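PDB 4ZCF: restriction endonuclease EcoP15I, modification subunit from Escherichia coli, which methylates the second adenine of the DNA site CAGCAG on one strand, using S-adenosyl-L-methionine, and joins the Res subunit for restriction. Local coordinates for residues I272-F276 / K288-W292; P302-Y306 / V379-Y384. All coordinates share one frame; numbering follows the deposited sequence.

Contact 1: I272-F276 / K288-W292; sequences IGEEF and KYTQW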
ATOM      1  N   ILE A 272      32.852   0.723  25.122  1.00 58.18           N
ATOM      2  CA  ILE A 272      33.392  -0.169  26.147  1.00 58.61           C
ATOM      3  C   ILE A 272      34.499  -1.068  25.586  1.00 64.82           C
ATOM      4  O   ILE A 272      35.513  -1.274  26.260  1.00 65.07           O
ATOM      5  CB  ILE A 272      32.258  -0.920  26.915  1.00 61.76           C
ATOM      6  CG1 ILE A 272      32.005  -0.265  28.294  1.00 62.23           C
ATOM      7  CG2 ILE A 272      32.516  -2.427  27.080  1.00 61.67           C
ATOM      8  CD1 ILE A 272      30.842   0.685  28.349  1.00 67.74           C
ATOM      9  N   GLY A 273      34.308  -1.531  24.345  1.00 61.69           N
ATOM     10  CA  GLY A 273      35.244  -2.374  23.613  1.00 61.30           C
ATOM     11  C   GLY A 273      36.572  -1.692  23.416  1.00 66.47           C
ATOM     12  O   GLY A 273      37.604  -2.225  23.824  1.00 67.08           O
ATOM     13  N   GLU A 274      36.536  -0.483  22.842  1.00 63.64           N
ATOM     14  CA  GLU A 274      37.706   0.361  22.599  1.00 63.96           C
ATOM     15  C   GLU A 274      38.359   0.833  23.914  1.00 68.49           C
ATOM     16  O   GLU A 274      39.585   0.902  23.969  1.00 68.35           O
ATOM     17  CB  GLU A 274      37.339   1.569  21.724  1.00 65.62           C
ATOM     18  CG  GLU A 274      37.002   1.245  20.275  1.00 76.81           C
ATOM     19  CD  GLU A 274      36.540   2.432  19.446  1.00102.60           C
ATOM     20  OE1 GLU A 274      36.172   3.478  20.032  1.00 95.69           O
ATOM     21  OE2 GLU A 274      36.538   2.310  18.199  1.00101.59           O
ATOM     22  N   GLU A 275      37.550   1.145  24.964  1.00 65.19           N
ATOM     23  CA  GLU A 275      38.031   1.564  26.289  1.00 65.18           C
ATOM     24  C   GLU A 275      38.896   0.454  26.896  1.00 69.91           C
ATOM     25  O   GLU A 275      40.000   0.740  27.355  1.00 70.25           O
ATOM     26  CB  GLU A 275      36.858   1.913  27.233  1.00 66.84           C
ATOM     27  CG  GLU A 275      37.250   2.781  28.426  1.00 80.03           C
ATOM     28  CD  GLU A 275      36.348   2.750  29.652  1.00107.97           C
ATOM     29  OE1 GLU A 275      36.327   3.764  30.389  1.00106.85           O
ATOM     30  OE2 GLU A 275      35.705   1.705  29.907  1.00101.26           O
ATOM     31  N   PHE A 276      38.416  -0.810  26.856  1.00 66.31           N
ATOM     32  CA  PHE A 276      39.163  -1.965  27.355  1.00 66.17           C
ATOM     33  C   PHE A 276      40.361  -2.252  26.468  1.00 73.41           C
ATOM     34  O   PHE A 276      41.415  -2.604  26.996  1.00 74.35           O
ATOM     35  CB  PHE A 276      38.284  -3.224  27.430  1.00 67.28           C
ATOM     36  CG  PHE A 276      37.469  -3.392  28.683  1.00 68.21           C
ATOM     37  CD1 PHE A 276      38.082  -3.642  29.903  1.00 71.35           C
ATOM     38  CD2 PHE A 276      36.083  -3.369  28.636  1.00 70.23           C
ATOM     39  CE1 PHE A 276      37.324  -3.820  31.063  1.00 72.18           C
ATOM     40  CE2 PHE A 276      35.324  -3.549  29.798  1.00 73.01           C
ATOM     41  CZ  PHE A 276      35.951  -3.769  31.003  1.00 70.90           C
ATOM     42  N   LYS A 288      39.382  -9.292  31.830  1.00 55.02           N
ATOM     43  CA  LYS A 288      38.866  -8.003  32.277  1.00 54.71           C
ATOM     44  C   LYS A 288      37.481  -7.749  31.701  1.00 57.03           C
ATOM     45  O   LYS A 288      36.618  -7.208  32.404  1.00 56.48           O
ATOM     46  CB  LYS A 288      39.839  -6.873  31.895  1.00 58.29           C
ATOM     47  CG  LYS A 288      40.506  -6.209  33.113  1.00 83.00           C
ATOM     48  CD  LYS A 288      41.670  -7.018  33.730  1.00 92.47           C
ATOM     49  CE  LYS A 288      41.997  -6.589  35.145  1.00 97.19           C
ATOM     50  NZ  LYS A 288      41.034  -7.149  36.131  1.00104.62           N
ATOM     51  N   TYR A 289      37.261  -8.176  30.427  1.00 51.89           N
ATOM     52  CA  TYR A 289      35.984  -8.076  29.732  1.00 50.03           C
ATOM     53  C   TYR A 289      34.958  -9.057  30.290  1.00 54.18           C
ATOM     54  O   TYR A 289      33.824  -8.638  30.540  1.00 55.19           O
ATOM     55  CB  TYR A 289      36.124  -8.206  28.201  1.00 50.47           C
ATOM     56  CG  TYR A 289      34.804  -8.012  27.479  1.00 50.29           C
ATOM     57  CD1 TYR A 289      34.154  -6.780  27.492  1.00 50.95           C
ATOM     58  CD2 TYR A 289      34.159  -9.083  26.867  1.00 50.59           C
ATOM     59  CE1 TYR A 289      32.891  -6.626  26.944  1.00 50.29           C
ATOM     60  CE2 TYR A 289      32.903  -8.932  26.288  1.00 51.47           C
ATOM     61  CZ  TYR A 289      32.277  -7.696  26.314  1.00 55.74           C
ATOM     62  OH  TYR A 289      31.040  -7.532  25.734  1.00 49.00           O
ATOM     63  N   THR A 290      35.332 -10.347  30.509  1.00 49.28           N
ATOM     64  CA  THR A 290      34.413 -11.348  31.094  1.00 48.88           C
ATOM     65  C   THR A 290      33.875 -10.870  32.463  1.00 53.54           C
ATOM     66  O   THR A 290      32.730 -11.150  32.804  1.00 53.50           O
ATOM     67  CB  THR A 290      35.065 -12.750  31.141  1.00 53.05           C
ATOM     68  OG1 THR A 290      35.399 -13.156  29.815  1.00 52.74           O
ATOM     69  CG2 THR A 290      34.163 -13.804  31.752  1.00 46.70           C
ATOM     70  N   GLN A 291      34.692 -10.111  33.208  1.00 50.55           N
ATOM     71  CA  GLN A 291      34.350  -9.543  34.509  1.00 50.65           C
ATOM     72  C   GLN A 291      33.222  -8.494  34.362  1.00 54.13           C
ATOM     73  O   GLN A 291      32.184  -8.623  35.010  1.00 55.00           O
ATOM     74  CB  GLN A 291      35.611  -8.949  35.179  1.00 51.86           C
ATOM     75  CG  GLN A 291      35.432  -8.576  36.649  1.00 74.36           C
ATOM     76  CD  GLN A 291      36.634  -7.882  37.264  1.00 97.24           C
ATOM     77  OE1 GLN A 291      37.805  -8.217  37.007  1.00 91.90           O
ATOM     78  NE2 GLN A 291      36.363  -6.930  38.150  1.00 90.33           N
ATOM     79  N   TRP A 292      33.424  -7.481  33.504  1.00 49.35           N
ATOM     80  CA  TRP A 292      32.443  -6.429  33.238  1.00 49.01           C
ATOM     81  C   TRP A 292      31.228  -7.011  32.513  1.00 52.32           C
ATOM     82  O   TRP A 292      30.113  -6.543  32.756  1.00 51.79           O
ATOM     83  CB  TRP A 292      33.079  -5.299  32.419  1.00 47.97           C
ATOM     84  CG  TRP A 292      32.150  -4.169  32.053  1.00 49.07           C
ATOM     85  CD1 TRP A 292      32.002  -2.977  32.705  1.00 51.69           C
ATOM     86  CD2 TRP A 292      31.304  -4.103  30.897  1.00 49.04           C
ATOM     87  NE1 TRP A 292      31.117  -2.173  32.028  1.00 50.94           N
ATOM     88  CE2 TRP A 292      30.665  -2.845  30.918  1.00 52.95           C
ATOM     89  CE3 TRP A 292      30.995  -5.006  29.861  1.00 50.23           C
ATOM     90  CZ2 TRP A 292      29.715  -2.479  29.957  1.00 52.64           C
ATOM     91  CZ3 TRP A 292      30.055  -4.643  28.915  1.00 51.60           C
ATOM     92  CH2 TRP A 292      29.436  -3.391  28.958  1.00 52.46           C
TER
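Tyr-289, whose ring edge is packed against Ile-272 and Phe-276, ends in a hydroxyl hydrogen-bonded to the backbone O of Tyr-306. Tyrosine suits the place: its ring edge offers apolar carbon to Ile-272 and Phe-276, while its OH, carried on to the far end, reaches a carbonyl in the loop beyond. The edge atom CD1 of Tyr-289 lies 4.1 Å from CD2 of Phe-276, and CE1 of Tyr-289 is 4.2 Å from the CG2 methyl of Ile-272. Phe-276 enters between the chains of the other helix. One of its faces looks onto CA of Tyr-289, its CE1 is 4.0 Å from CB of Lys-288, and its CZ is 3.5 Å from CB of Trp-292. Lys-288 shares in this packing through the CB end of its side chain, while the charged end leads away.

Residues 272-276 and 288-292 belong to the two arms of a helical hairpin, helices 264-279 and 283-296, whose local axes run roughly antiparallel, at 142°, and stand 11.4 Å apart, a wide spacing filled by large side chains. With its CG trans to the backbone N (chi1 179°), Trp-292 extends its indole toward the first helix. Phe-276 turns an edge to the five-membered ring in an offset edge-to-face pair, planes at 72°. On the same indole face, CG2 of Ile-272 makes a CH-pi contact 3.8 Å from the centroid of the six-membered ring. An alanine in place of Trp-292 would probably leave Ile-272 without its aromatic platform, the Phe-276 edge without its mate and a gap between the helices. The indole also stacks on His-296 and packs on Leu-346 of the second subunit, while Ile-314 of strand 313-318 touches Ile-272 and Tyr-289.

Contact 2: P302-Y306 / V379-Y384; sequences PLDRY and VYAKDY. With nucleotides of chain E.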
ATOM      1  N   PRO A 302      19.723  -6.347  22.655  1.00 41.10           N
ATOM      2  CA  PRO A 302      19.718  -7.785  22.359  1.00 40.25           C
ATOM      3  C   PRO A 302      21.073  -8.407  22.103  1.00 44.43           C
ATOM      4  O   PRO A 302      21.167  -9.416  21.456  1.00 44.40           O
ATOM      5  CB  PRO A 302      18.914  -7.886  21.065  1.00 41.38           C
ATOM      6  CG  PRO A 302      18.674  -6.535  20.579  1.00 46.33           C
ATOM      7  CD  PRO A 302      19.647  -5.677  21.273  1.00 42.25           C
ATOM      8  N   LEU A 303      22.117  -7.734  22.533  1.00 40.36           N
ATOM      9  CA  LEU A 303      23.520  -8.126  22.357  1.00 39.41           C
ATOM     10  C   LEU A 303      24.158  -8.745  23.604  1.00 41.56           C
ATOM     11  O   LEU A 303      25.377  -8.639  23.815  1.00 40.64           O
ATOM     12  CB  LEU A 303      24.354  -6.964  21.777  1.00 39.78           C
ATOM     13  CG  LEU A 303      23.880  -6.308  20.442  1.00 45.12           C
ATOM     14  CD1 LEU A 303      25.028  -5.579  19.775  1.00 45.69           C
ATOM     15  CD2 LEU A 303      23.309  -7.341  19.428  1.00 45.65           C
ATOM     16  N   ASP A 304      23.325  -9.459  24.392  1.00 38.22           N
ATOM     17  CA  ASP A 304      23.668 -10.127  25.658  1.00 38.73           C
ATOM     18  C   ASP A 304      24.514 -11.397  25.546  1.00 41.90           C
ATOM     19  O   ASP A 304      24.829 -11.989  26.569  1.00 41.60           O
ATOM     20  CB  ASP A 304      22.402 -10.406  26.488  1.00 41.28           C
ATOM     21  CG  ASP A 304      21.388 -11.279  25.781  1.00 49.70           C
ATOM     22  OD1 ASP A 304      20.566 -10.727  24.999  1.00 50.19           O
ATOM     23  OD2 ASP A 304      21.408 -12.510  26.009  1.00 54.31           O
ATOM     24  N   ARG A 305      24.844 -11.827  24.314  1.00 37.83           N
ATOM     25  CA  ARG A 305      25.691 -12.987  24.009  1.00 35.90           C
ATOM     26  C   ARG A 305      26.981 -12.556  23.252  1.00 39.83           C
ATOM     27  O   ARG A 305      27.627 -13.364  22.586  1.00 40.11           O
ATOM     28  CB  ARG A 305      24.901 -14.070  23.263  1.00 27.66           C
ATOM     29  CG  ARG A 305      23.838 -14.731  24.111  1.00 21.22           C
ATOM     30  CD  ARG A 305      23.239 -15.959  23.399  1.00 19.22           C
ATOM     31  NE  ARG A 305      21.946 -16.333  23.991  1.00 21.00           N
ATOM     32  CZ  ARG A 305      21.280 -17.457  23.741  1.00 34.20           C
ATOM     33  NH1 ARG A 305      21.796 -18.379  22.941  1.00 26.74           N
ATOM     34  NH2 ARG A 305      20.091 -17.667  24.287  1.00 26.96           N
ATOM     35  N   TYR A 306      27.349 -11.271  23.380  1.00 34.90           N
ATOM     36  CA  TYR A 306      28.553 -10.707  22.787  1.00 34.37           C
ATOM     37  C   TYR A 306      29.610 -10.752  23.873  1.00 41.93           C
ATOM     38  O   TYR A 306      30.081  -9.722  24.358  1.00 41.27           O
ATOM     39  CB  TYR A 306      28.282  -9.288  22.209  1.00 34.40           C
ATOM     40  CG  TYR A 306      27.667  -9.335  20.821  1.00 33.30           C
ATOM     41  CD1 TYR A 306      26.365  -9.813  20.622  1.00 33.77           C
ATOM     42  CD2 TYR A 306      28.414  -8.996  19.695  1.00 33.55           C
ATOM     43  CE1 TYR A 306      25.822  -9.932  19.343  1.00 30.30           C
ATOM     44  CE2 TYR A 306      27.873  -9.097  18.412  1.00 34.12           C
ATOM     45  CZ  TYR A 306      26.566  -9.539  18.246  1.00 38.63           C
ATOM     46  OH  TYR A 306      26.031  -9.638  16.992  1.00 41.64           O
ATOM     47  N   VAL A 379      31.062 -12.399  14.486  1.00 44.16           N
ATOM     48  CA  VAL A 379      30.219 -11.230  14.240  1.00 43.69           C
ATOM     49  C   VAL A 379      30.488 -10.222  15.345  1.00 47.47           C
ATOM     50  O   VAL A 379      30.257 -10.536  16.504  1.00 46.52           O
ATOM     51  CB  VAL A 379      28.708 -11.636  14.129  1.00 46.55           C
ATOM     52  CG1 VAL A 379      27.788 -10.418  14.145  1.00 46.04           C
ATOM     53  CG2 VAL A 379      28.446 -12.492  12.885  1.00 45.72           C
ATOM     54  N   TYR A 380      30.992  -9.021  14.972  1.00 44.90           N
ATOM     55  CA  TYR A 380      31.321  -7.897  15.863  1.00 43.67           C
ATOM     56  C   TYR A 380      30.134  -6.991  16.131  1.00 44.55           C
ATOM     57  O   TYR A 380      29.408  -6.632  15.208  1.00 44.71           O
ATOM     58  CB  TYR A 380      32.438  -7.044  15.250  1.00 44.93           C
ATOM     59  CG  TYR A 380      33.821  -7.639  15.361  1.00 47.69           C
ATOM     60  CD1 TYR A 380      34.314  -8.500  14.381  1.00 49.94           C
ATOM     61  CD2 TYR A 380      34.667  -7.294  16.412  1.00 48.53           C
ATOM     62  CE1 TYR A 380      35.608  -9.013  14.455  1.00 50.84           C
ATOM     63  CE2 TYR A 380      35.952  -7.825  16.512  1.00 49.08           C
ATOM     64  CZ  TYR A 380      36.428  -8.663  15.519  1.00 56.14           C
ATOM     65  OH  TYR A 380      37.707  -9.163  15.606  1.00 53.84           O
ATOM     66  N   ALA A 381      30.006  -6.548  17.377  1.00 40.00           N
ATOM     67  CA  ALA A 381      28.967  -5.648  17.871  1.00 40.58           C
ATOM     68  C   ALA A 381      28.816  -4.313  17.086  1.00 47.01           C
ATOM     69  O   ALA A 381      27.725  -3.738  17.060  1.00 46.99           O
ATOM     70  CB  ALA A 381      29.216  -5.358  19.340  1.00 41.16           C
ATOM     71  N   LYS A 382      29.917  -3.809  16.490  1.00 43.18           N
ATOM     72  CA  LYS A 382      29.956  -2.558  15.727  1.00 41.98           C
ATOM     73  C   LYS A 382      29.144  -2.676  14.439  1.00 46.72           C
ATOM     74  O   LYS A 382      28.629  -1.664  13.947  1.00 48.29           O
ATOM     75  CB  LYS A 382      31.410  -2.142  15.417  1.00 43.03           C
ATOM     76  CG  LYS A 382      32.224  -3.150  14.600  1.00 37.00           C
ATOM     77  CD  LYS A 382      33.613  -2.617  14.338  1.00 40.94           C
ATOM     78  CE  LYS A 382      34.588  -3.663  13.838  1.00 49.42           C
ATOM     79  NZ  LYS A 382      34.203  -4.199  12.504  1.00 65.43           N
ATOM     80  N   ASP A 383      29.046  -3.923  13.906  1.00 40.48           N
ATOM     81  CA  ASP A 383      28.327  -4.300  12.695  1.00 39.19           C
ATOM     82  C   ASP A 383      26.828  -4.592  12.916  1.00 41.06           C
ATOM     83  O   ASP A 383      26.159  -5.043  11.987  1.00 40.43           O
ATOM     84  CB  ASP A 383      29.054  -5.450  11.971  1.00 40.71           C
ATOM     85  CG  ASP A 383      30.343  -4.993  11.304  1.00 49.64           C
ATOM     86  OD1 ASP A 383      30.297  -4.014  10.538  1.00 51.64           O
ATOM     87  OD2 ASP A 383      31.398  -5.594  11.574  1.00 55.72           O
ATOM     88  N   TYR A 384      26.304  -4.290  14.130  1.00 36.03           N
ATOM     89  CA  TYR A 384      24.914  -4.482  14.529  1.00 34.57           C
ATOM     90  C   TYR A 384      24.020  -3.386  13.950  1.00 40.46           C
ATOM     91  O   TYR A 384      24.337  -2.185  14.032  1.00 41.91           O
ATOM     92  CB  TYR A 384      24.764  -4.569  16.063  1.00 34.07           C
ATOM     93  CG  TYR A 384      23.324  -4.639  16.529  1.00 33.85           C
ATOM     94  CD1 TYR A 384      22.546  -5.772  16.294  1.00 34.53           C
ATOM     95  CD2 TYR A 384      22.729  -3.562  17.185  1.00 34.10           C
ATOM     96  CE1 TYR A 384      21.209  -5.826  16.684  1.00 33.37           C
ATOM     97  CE2 TYR A 384      21.387  -3.602  17.573  1.00 34.58           C
ATOM     98  CZ  TYR A 384      20.631  -4.736  17.312  1.00 41.32           C
ATOM     99  OH  TYR A 384      19.312  -4.790  17.690  1.00 42.13           O
TER
ATOM    100  P    DT E  17      17.265 -11.926  21.304  1.00 35.25           P
ATOM    101  OP1  DT E  17      15.952 -11.280  21.545  1.00 36.39           O
ATOM    102  OP2  DT E  17      18.329 -11.882  22.342  1.00 35.37           O
ATOM    103  O5'  DT E  17      16.978 -13.492  21.046  1.00 35.18           O
ATOM    104  C5'  DT E  17      15.740 -14.115  20.653  1.00 32.70           C
ATOM    105  C4'  DT E  17      15.582 -15.455  21.351  1.00 31.67           C
ATOM    106  O4'  DT E  17      16.314 -16.510  20.700  1.00 30.86           O
ATOM    107  C3'  DT E  17      15.987 -15.587  22.821  1.00 33.78           C
ATOM    108  O3'  DT E  17      15.163 -16.604  23.357  1.00 36.93           O
ATOM    109  C2'  DT E  17      17.437 -16.088  22.767  1.00 32.22           C
ATOM    110  C1'  DT E  17      17.365 -16.979  21.528  1.00 30.78           C
ATOM    111  N1   DT E  17      18.605 -17.261  20.724  1.00 29.51           N
ATOM    112  C2   DT E  17      18.620 -18.481  20.089  1.00 30.65           C
ATOM    113  O2   DT E  17      17.660 -19.259  20.136  1.00 32.05           O
ATOM    114  N3   DT E  17      19.804 -18.771  19.438  1.00 29.87           N
ATOM    115  C4   DT E  17      20.922 -17.958  19.322  1.00 29.68           C
ATOM    116  O4   DT E  17      21.878 -18.305  18.612  1.00 31.25           O
ATOM    117  C5   DT E  17      20.848 -16.722  20.053  1.00 27.38           C
ATOM    118  C7   DT E  17      21.994 -15.770  19.961  1.00 25.82           C
ATOM    119  C6   DT E  17      19.724 -16.438  20.737  1.00 27.80           C
ATOM    120  P    DC E  16      22.507 -10.500  16.351  1.00 39.25           P
ATOM    121  OP1  DC E  16      22.604  -9.182  15.673  1.00 41.60           O
ATOM    122  OP2  DC E  16      23.728 -11.167  16.852  1.00 39.25           O
ATOM    123  O5'  DC E  16      21.449 -10.391  17.556  1.00 37.84           O
ATOM    124  C5'  DC E  16      20.073 -10.006  17.396  1.00 35.61           C
ATOM    125  C4'  DC E  16      19.075 -11.041  17.909  1.00 33.34           C
ATOM    126  O4'  DC E  16      19.066 -12.222  17.081  1.00 33.15           O
ATOM    127  C3'  DC E  16      19.144 -11.543  19.350  1.00 33.20           C
ATOM    128  O3'  DC E  16      17.798 -11.469  19.872  1.00 33.41           O
ATOM    129  C2'  DC E  16      19.653 -12.983  19.209  1.00 32.53           C
ATOM    130  C1'  DC E  16      18.981 -13.376  17.898  1.00 31.85           C
ATOM    131  N1   DC E  16      19.522 -14.576  17.196  1.00 30.49           N
ATOM    132  C2   DC E  16      18.676 -15.688  16.997  1.00 31.18           C
ATOM    133  O2   DC E  16      17.502 -15.659  17.422  1.00 31.11           O
ATOM    134  N3   DC E  16      19.198 -16.793  16.360  1.00 31.42           N
ATOM    135  C4   DC E  16      20.495 -16.817  15.972  1.00 31.33           C
ATOM    136  N4   DC E  16      20.940 -17.918  15.369  1.00 31.95           N
ATOM    137  C5   DC E  16      21.379 -15.709  16.163  1.00 30.48           C
ATOM    138  C6   DC E  16      20.840 -14.619  16.762  1.00 30.79           C
ATOM    139  P    DG E  18      14.284 -16.480  24.663  1.00 40.16           P
ATOM    140  OP1  DG E  18      13.089 -15.671  24.341  1.00 41.12           O
ATOM    141  OP2  DG E  18      15.186 -16.232  25.806  1.00 40.44           O
ATOM    142  O5'  DG E  18      13.794 -17.986  24.849  1.00 41.93           O
ATOM    143  C5'  DG E  18      12.733 -18.603  24.139  1.00 41.82           C
ATOM    144  C4'  DG E  18      12.827 -20.102  24.333  1.00 41.46           C
ATOM    145  O4'  DG E  18      14.034 -20.617  23.695  1.00 41.62           O
ATOM    146  C3'  DG E  18      12.924 -20.530  25.777  1.00 42.65           C
ATOM    147  O3'  DG E  18      11.979 -21.606  25.943  1.00 46.19           O
ATOM    148  C2'  DG E  18      14.404 -20.913  25.990  1.00 40.64           C
ATOM    149  C1'  DG E  18      14.887 -21.309  24.592  1.00 38.74           C
ATOM    150  N9   DG E  18      16.236 -20.894  24.210  1.00 34.13           N
ATOM    151  C8   DG E  18      16.799 -19.665  24.426  1.00 33.24           C
ATOM    152  N7   DG E  18      17.992 -19.509  23.916  1.00 32.10           N
ATOM    153  C5   DG E  18      18.230 -20.713  23.288  1.00 31.74           C
ATOM    154  C6   DG E  18      19.381 -21.130  22.568  1.00 32.08           C
ATOM    155  O6   DG E  18      20.441 -20.494  22.352  1.00 31.50           O
ATOM    156  N1   DG E  18      19.230 -22.437  22.095  1.00 31.80           N
ATOM    157  C2   DG E  18      18.131 -23.240  22.301  1.00 31.46           C
ATOM    158  N2   DG E  18      18.176 -24.461  21.761  1.00 30.39           N
ATOM    159  N3   DG E  18      17.048 -22.847  22.963  1.00 32.21           N
ATOM    160  C4   DG E  18      17.164 -21.576  23.446  1.00 32.32           C
TER
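Apolar packing joins Leu-303 to Tyr-384. The CD2 methyl of Leu-303 sits over the face of the Tyr-384 ring, 3.9 Å from its centroid, a CH-pi contact for which a branched aliphatic chain is well shaped. Pro-302, preceded by a cis peptide bond, crosses the far end of the same ring, its CG 3.4 Å from the Tyr-384 OH. Tyr-306 packs differently: its CD2 lies 3.7 Å from CB of Ala-381, a side chain small enough to let the ring lie close to the strand end, while its OH meets CG1 of Val-379. The Tyr-306 ring swings toward residues 379-381, where strand 376-380 passes into a 3-10 turn, because a chi1 of -83° sets CG opposite the carbonyl carbon.

Tyr-306 and Arg-305 give their side-chain hydrogen bonds to the DNA. The Tyr-306 OH donates to OP2 of DC16 of chain E at 2.8 Å, the oxygen lying in the plane of the ring; CD1 of Tyr-384, a carbon at the ring edge, approaches OP1 of the same phosphate. Arg-305, in the middle of the type I turn from Leu-303 to Tyr-306, reaches out in an extended chain. Its NH1 donates to O6 of DG18 of chain E at 2.6 Å, almost straight at 175°, and its NH2 to N7 at 2.8 Å.

DT17 of chain E lies over one face of the Arg-305 guanidinium, its C6 3.5 Å above the plane and over its centre. Two neighbouring donors of one guanidinium, facing O6 and N7, form the classic bidentate arginine-guanine pairing, consistent with a target-recognition region reading a guanine in the major groove.

Contact 1 and contact 2 lie one after the other along the chain, with centres 14 Å apart, and meet where the Tyr-289 OH is 2.8 Å from the Tyr-306 O, a probable hydrogen bond. They also share neighbours: Ile-314 of strand 313-318 touches Ile-272, Tyr-289 and Tyr-306, and Leu-269 of helix 264-279 touches Tyr-306 and Ala-381. The helical hairpin of contact 1 thus packs behind loop 302-306, one side of contact 2. Contact 2 meets the DNA directly, whereas the nearest atom of contact 1 is about 7 Å from it. Both lie on the same side of the chain's centre and well away from it.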